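Local atomic coordinates of kojibiose phosphorylase (Gut metagenome, PDB entry 6W0P), a protein that belongs to glycoside hydrolase family 65, a group of carbohydrate-active enzymes with a beta-sandwich N-terminal domain and a helical catalytic domain. Residues Thr212-Tyr224 / Gln228-Glu240. Residues are numbered along the deposited sequence; the frame is centred on the assembly and turned at random.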
loop_
_atom_site.group_PDB
_atom_site.type_symbol
_atom_site.label_atom_id
_atom_site.label_comp_id
_atom_site.label_asym_id
_atom_site.label_seq_id
_atom_site.Cartn_x
_atom_site.Cartn_y
_atom_site.Cartn_z
ATOM N N THR A 212 14.202 -32.214 -16.788
ATOM C CA THR A 212 14.045 -33.670 -17.036
ATOM C C THR A 212 14.408 -34.407 -15.753
ATOM O O THR A 212 15.520 -34.184 -15.236
ATOM C CB THR A 212 14.877 -34.161 -18.227
ATOM O OG1 THR A 212 14.325 -33.563 -19.393
ATOM C CG2 THR A 212 14.843 -35.665 -18.395
ATOM N N SER A 213 13.467 -35.197 -15.244
ATOM C CA SER A 213 13.646 -36.073 -14.068
ATOM C C SER A 213 13.609 -37.521 -14.533
ATOM O O SER A 213 12.580 -37.910 -15.136
ATOM C CB SER A 213 12.593 -35.828 -13.030
ATOM O OG SER A 213 12.880 -36.609 -11.880
ATOM N N VAL A 214 14.687 -38.264 -14.267
ATOM C CA VAL A 214 14.800 -39.697 -14.656
ATOM C C VAL A 214 15.183 -40.534 -13.432
ATOM O O VAL A 214 16.034 -40.092 -12.635
ATOM C CB VAL A 214 15.805 -39.884 -15.806
ATOM C CG1 VAL A 214 15.291 -39.253 -17.098
ATOM C CG2 VAL A 214 17.178 -39.342 -15.448
ATOM N N MET A 215 14.575 -41.708 -13.298
ATOM C CA MET A 215 14.958 -42.673 -12.249
ATOM C C MET A 215 15.135 -44.069 -12.848
ATOM O O MET A 215 14.662 -44.333 -13.955
ATOM C CB MET A 215 13.926 -42.720 -11.127
ATOM C CG MET A 215 12.588 -43.227 -11.550
ATOM S SD MET A 215 11.594 -43.473 -10.077
ATOM C CE MET A 215 9.966 -43.727 -10.784
ATOM N N ARG A 216 15.861 -44.892 -12.110
ATOM C CA ARG A 216 16.038 -46.338 -12.348
ATOM C C ARG A 216 16.448 -46.948 -11.010
ATOM O O ARG A 216 16.831 -46.162 -10.110
ATOM C CB ARG A 216 17.126 -46.585 -13.390
ATOM C CG ARG A 216 18.521 -46.322 -12.857
ATOM C CD ARG A 216 19.529 -46.317 -13.971
ATOM N NE ARG A 216 19.949 -47.656 -14.348
ATOM C CZ ARG A 216 19.916 -48.133 -15.586
ATOM N NH1 ARG A 216 19.418 -47.403 -16.576
ATOM N NH2 ARG A 216 20.342 -49.362 -15.829
ATOM N N THR A 217 16.424 -48.277 -10.906
ATOM C CA THR A 217 16.536 -49.008 -9.614
ATOM C C THR A 217 17.416 -50.236 -9.855
ATOM O O THR A 217 17.846 -50.424 -11.006
ATOM C CB THR A 217 15.151 -49.321 -9.017
ATOM O OG1 THR A 217 14.560 -50.437 -9.687
ATOM C CG2 THR A 217 14.192 -48.152 -9.089
ATOM N N ASN A 218 17.706 -50.978 -8.789
ATOM C CA ASN A 218 18.470 -52.252 -8.822
ATOM C C ASN A 218 17.464 -53.420 -8.802
ATOM O O ASN A 218 17.758 -54.462 -8.245
ATOM C CB ASN A 218 19.509 -52.294 -7.684
ATOM C CG ASN A 218 18.889 -52.167 -6.302
ATOM O OD1 ASN A 218 17.689 -51.930 -6.191
ATOM N ND2 ASN A 218 19.676 -52.306 -5.241
ATOM N N LEU A 219 16.288 -53.261 -9.378
ATOM C CA LEU A 219 15.293 -54.355 -9.421
ATOM C C LEU A 219 14.341 -54.100 -10.590
ATOM O O LEU A 219 13.755 -52.981 -10.673
ATOM C CB LEU A 219 14.561 -54.414 -8.073
ATOM C CG LEU A 219 13.596 -55.591 -7.888
ATOM C CD1 LEU A 219 14.331 -56.925 -7.852
ATOM C CD2 LEU A 219 12.775 -55.426 -6.619
ATOM N N LYS A 220 14.212 -55.091 -11.477
ATOM C CA LYS A 220 13.169 -55.109 -12.538
ATOM C C LYS A 220 11.797 -54.910 -11.870
ATOM O O LYS A 220 11.499 -55.632 -10.904
ATOM C CB LYS A 220 13.205 -56.420 -13.337
ATOM C CG LYS A 220 12.244 -56.473 -14.519
ATOM C CD LYS A 220 12.587 -55.510 -15.646
ATOM C CE LYS A 220 11.442 -55.337 -16.623
ATOM N NZ LYS A 220 11.854 -54.558 -17.813
ATOM N N GLU A 221 11.016 -53.946 -12.354
ATOM C CA GLU A 221 9.633 -53.669 -11.897
ATOM C C GLU A 221 8.667 -54.687 -12.532
ATOM O O GLU A 221 9.031 -55.320 -13.533
ATOM C CB GLU A 221 9.268 -52.221 -12.233
ATOM C CG GLU A 221 8.942 -51.967 -13.702
ATOM C CD GLU A 221 10.094 -52.017 -14.701
ATOM O OE1 GLU A 221 11.268 -52.015 -14.285
ATOM O OE2 GLU A 221 9.801 -52.068 -15.915
ATOM N N ASP A 222 7.482 -54.842 -11.942
ATOM C CA ASP A 222 6.421 -55.766 -12.407
ATOM C C ASP A 222 5.627 -55.024 -13.478
ATOM O O ASP A 222 5.156 -55.667 -14.392
ATOM C CB ASP A 222 5.547 -56.250 -11.244
ATOM C CG ASP A 222 6.279 -57.193 -10.305
ATOM O OD1 ASP A 222 6.561 -58.321 -10.718
ATOM O OD2 ASP A 222 6.616 -56.764 -9.180
ATOM N N SER A 223 5.526 -53.701 -13.373
ATOM C CA SER A 223 4.875 -52.853 -14.402
ATOM C C SER A 223 5.228 -51.389 -14.165
ATOM O O SER A 223 5.787 -51.095 -13.099
ATOM C CB SER A 223 3.374 -53.055 -14.415
ATOM O OG SER A 223 2.813 -52.714 -13.164
ATOM N N TYR A 224 4.876 -50.526 -15.119
ATOM C CA TYR A 224 5.123 -49.063 -15.081
ATOM C C TYR A 224 3.922 -48.304 -15.654
ATOM O O TYR A 224 3.142 -48.899 -16.399
ATOM C CB TYR A 224 6.416 -48.749 -15.832
ATOM C CG TYR A 224 6.399 -48.940 -17.329
ATOM C CD1 TYR A 224 6.700 -50.166 -17.912
ATOM C CD2 TYR A 224 6.146 -47.870 -18.177
ATOM C CE1 TYR A 224 6.731 -50.321 -19.291
ATOM C CE2 TYR A 224 6.171 -48.008 -19.556
ATOM C CZ TYR A 224 6.466 -49.238 -20.120
ATOM O OH TYR A 224 6.480 -49.363 -21.484
ATOM N N GLN A 228 0.127 -38.046 -17.246
ATOM C CA GLN A 228 0.461 -36.622 -17.483
ATOM C C GLN A 228 1.294 -36.129 -16.275
ATOM O O GLN A 228 0.801 -36.159 -15.130
ATOM C CB GLN A 228 -0.814 -35.854 -17.846
ATOM C CG GLN A 228 -1.700 -35.472 -16.672
ATOM C CD GLN A 228 -1.174 -34.254 -15.947
ATOM O OE1 GLN A 228 -0.224 -33.609 -16.397
ATOM N NE2 GLN A 228 -1.778 -33.935 -14.811
ATOM N N LYS A 229 2.559 -35.793 -16.522
ATOM C CA LYS A 229 3.518 -35.191 -15.548
ATOM C C LYS A 229 3.823 -36.130 -14.369
ATOM O O LYS A 229 4.361 -35.634 -13.374
ATOM C CB LYS A 229 2.989 -33.836 -15.064
ATOM C CG LYS A 229 2.857 -32.792 -16.166
ATOM C CD LYS A 229 2.875 -31.352 -15.712
ATOM C CE LYS A 229 2.027 -31.072 -14.494
ATOM N NZ LYS A 229 0.586 -31.162 -14.790
ATOM N N GLU A 230 3.535 -37.432 -14.462
ATOM C CA GLU A 230 4.003 -38.417 -13.453
ATOM C C GLU A 230 4.338 -39.754 -14.126
ATOM O O GLU A 230 3.619 -40.172 -15.073
ATOM C CB GLU A 230 3.009 -38.573 -12.293
ATOM C CG GLU A 230 1.827 -39.469 -12.575
ATOM C CD GLU A 230 0.887 -39.715 -11.401
ATOM O OE1 GLU A 230 1.234 -39.330 -10.269
ATOM O OE2 GLU A 230 -0.193 -40.300 -11.635
ATOM N N VAL A 231 5.401 -40.402 -13.649
ATOM C CA VAL A 231 5.723 -41.800 -14.035
ATOM C C VAL A 231 5.826 -42.638 -12.763
ATOM O O VAL A 231 6.155 -42.094 -11.714
ATOM C CB VAL A 231 6.979 -41.863 -14.918
ATOM C CG1 VAL A 231 6.731 -41.100 -16.209
ATOM C CG2 VAL A 231 8.220 -41.352 -14.195
ATOM N N ILE A 232 5.476 -43.914 -12.865
ATOM C CA ILE A 232 5.398 -44.857 -11.715
ATOM C C ILE A 232 6.097 -46.154 -12.126
ATOM O O ILE A 232 5.891 -46.607 -13.265
ATOM C CB ILE A 232 3.938 -45.073 -11.270
ATOM C CG1 ILE A 232 3.208 -43.746 -11.059
ATOM C CG2 ILE A 232 3.865 -45.951 -10.031
ATOM C CD1 ILE A 232 1.739 -43.905 -10.710
ATOM N N LEU A 233 6.933 -46.679 -11.243
ATOM C CA LEU A 233 7.423 -48.067 -11.287
ATOM C C LEU A 233 6.671 -48.854 -10.201
ATOM O O LEU A 233 6.665 -48.403 -9.041
ATOM C CB LEU A 233 8.941 -48.038 -11.069
ATOM C CG LEU A 233 9.786 -47.512 -12.233
ATOM C CD1 LEU A 233 11.209 -47.200 -11.783
ATOM C CD2 LEU A 233 9.824 -48.505 -13.381
ATOM N N ASN A 234 6.021 -49.970 -10.580
ATOM C CA ASN A 234 5.257 -50.877 -9.670
ATOM C C ASN A 234 6.140 -52.069 -9.290
ATOM O O ASN A 234 6.708 -52.698 -10.206
ATOM C CB ASN A 234 3.962 -51.403 -10.304
ATOM C CG ASN A 234 2.956 -50.306 -10.571
ATOM O OD1 ASN A 234 2.704 -49.459 -9.710
ATOM N ND2 ASN A 234 2.364 -50.319 -11.757
ATOM N N TYR A 235 6.256 -52.364 -7.995
ATOM C CA TYR A 235 6.969 -53.567 -7.484
ATOM C C TYR A 235 5.973 -54.382 -6.660
ATOM O O TYR A 235 5.310 -53.829 -5.770
ATOM C CB TYR A 235 8.252 -53.189 -6.735
ATOM C CG TYR A 235 9.200 -52.362 -7.569
ATOM C CD1 TYR A 235 10.119 -52.960 -8.415
ATOM C CD2 TYR A 235 9.147 -50.975 -7.549
ATOM C CE1 TYR A 235 10.955 -52.208 -9.222
ATOM C CE2 TYR A 235 9.978 -50.209 -8.346
ATOM C CZ TYR A 235 10.879 -50.828 -9.191
ATOM O OH TYR A 235 11.691 -50.082 -9.982
ATOM N N GLU A 236 5.824 -55.649 -7.032
ATOM C CA GLU A 236 5.001 -56.657 -6.323
ATOM C C GLU A 236 5.990 -57.500 -5.537
ATOM O O GLU A 236 6.623 -58.364 -6.146
ATOM C CB GLU A 236 4.199 -57.537 -7.291
ATOM C CG GLU A 236 3.316 -56.776 -8.264
ATOM C CD GLU A 236 2.139 -56.048 -7.644
ATOM O OE1 GLU A 236 1.597 -55.132 -8.318
ATOM O OE2 GLU A 236 1.767 -56.392 -6.494
ATOM N N LEU A 237 6.187 -57.188 -4.262
ATOM C CA LEU A 237 7.245 -57.840 -3.462
ATOM C C LEU A 237 6.613 -58.880 -2.543
ATOM O O LEU A 237 5.570 -58.573 -1.916
ATOM C CB LEU A 237 8.013 -56.777 -2.671
ATOM C CG LEU A 237 8.620 -55.655 -3.514
ATOM C CD1 LEU A 237 9.185 -54.569 -2.632
ATOM C CD2 LEU A 237 9.681 -56.193 -4.470
ATOM N N THR A 238 7.262 -60.040 -2.463
ATOM C CA THR A 238 7.022 -61.071 -1.439
ATOM C C THR A 238 8.116 -60.928 -0.389
ATOM O O THR A 238 9.286 -61.060 -0.731
ATOM C CB THR A 238 6.934 -62.457 -2.087
ATOM O OG1 THR A 238 5.903 -62.272 -3.055
ATOM C CG2 THR A 238 6.593 -63.572 -1.115
ATOM N N LEU A 239 7.725 -60.626 0.839
ATOM C CA LEU A 239 8.652 -60.516 1.983
ATOM C C LEU A 239 8.727 -61.883 2.655
ATOM O O LEU A 239 7.667 -62.448 2.961
ATOM C CB LEU A 239 8.146 -59.448 2.957
ATOM C CG LEU A 239 7.930 -58.048 2.387
ATOM C CD1 LEU A 239 7.559 -57.086 3.504
ATOM C CD2 LEU A 239 9.157 -57.554 1.636
ATOM N N GLU A 240 9.941 -62.388 2.856
ATOM C CA GLU A 240 10.223 -63.591 3.670
ATOM C C GLU A 240 10.474 -63.111 5.098
ATOM O O GLU A 240 11.303 -62.157 5.271
ATOM C CB GLU A 240 11.440 -64.353 3.143
ATOM C CG GLU A 240 11.386 -64.638 1.651
ATOM C CD GLU A 240 12.552 -65.454 1.115
ATOM O OE1 GLU A 240 13.265 -66.089 1.938
ATOM O OE2 GLU A 240 12.745 -65.456 -0.124
HETATM O O HOH W 1 12.833 -50.914 -12.191
#
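Asn234 is gripped from both its backbone and its side chain by Asp222 and Ser223. Asn234 O accepts a bond from Asp222 N at 2.9 Å, while Asn234 N donates to Ser223 O at 2.8 Å with an N-H...O angle of 161°. The carboxamide repeats the link beside the backbone: Asn234 ND2 donates a hydrogen bond to Ser223 OG (2.8 Å), which lies close to the amide plane. Ser223 OG sits between its backbone N and carbonyl carbon (chi1 60°), which brings the hydroxyl to that amide. Two residues further on, Glu236 N donates to Asp222 OD2, an unusually short bond whose geometry is doubtful.

On the other face of the strand, Tyr235 leans its ring into the turn 218-222. Leu219 O approaches the ring edge near its plane, 3.2 Å from Tyr235 CE1, and Glu221 CA comes in obliquely. Tyr235 OH lies 2.6 Å from a water that is also within hydrogen-bonding distance of Leu219 O and Glu221 OE1, and so bridges the three groups. Beside it, Leu219 CD2 meets Leu237 CD2, and the bent Glu221 chain lays CG against Leu233 CD2 (3.6 Å). The other Leu233 methyl, CD1, faces the tip of Met215, whose CE is 3.8 Å away at the end of an extended chain.

Further out, Ile247 of strand 245-256 touches Tyr235, and Lys193 makes a cation-pi contact with Tyr224. Strand 212-217 runs 6° from parallel to strand 230-239, with axes 9.3 Å apart and each in a different antiparallel sheet, as expected of facing layers in a beta-sandwich. The chain crosses between those layers through 218-222 and enters the hairpin 223-227/230-239 at a classic beta bulge, formed by Asp222 and Ser223 opposite Asn234.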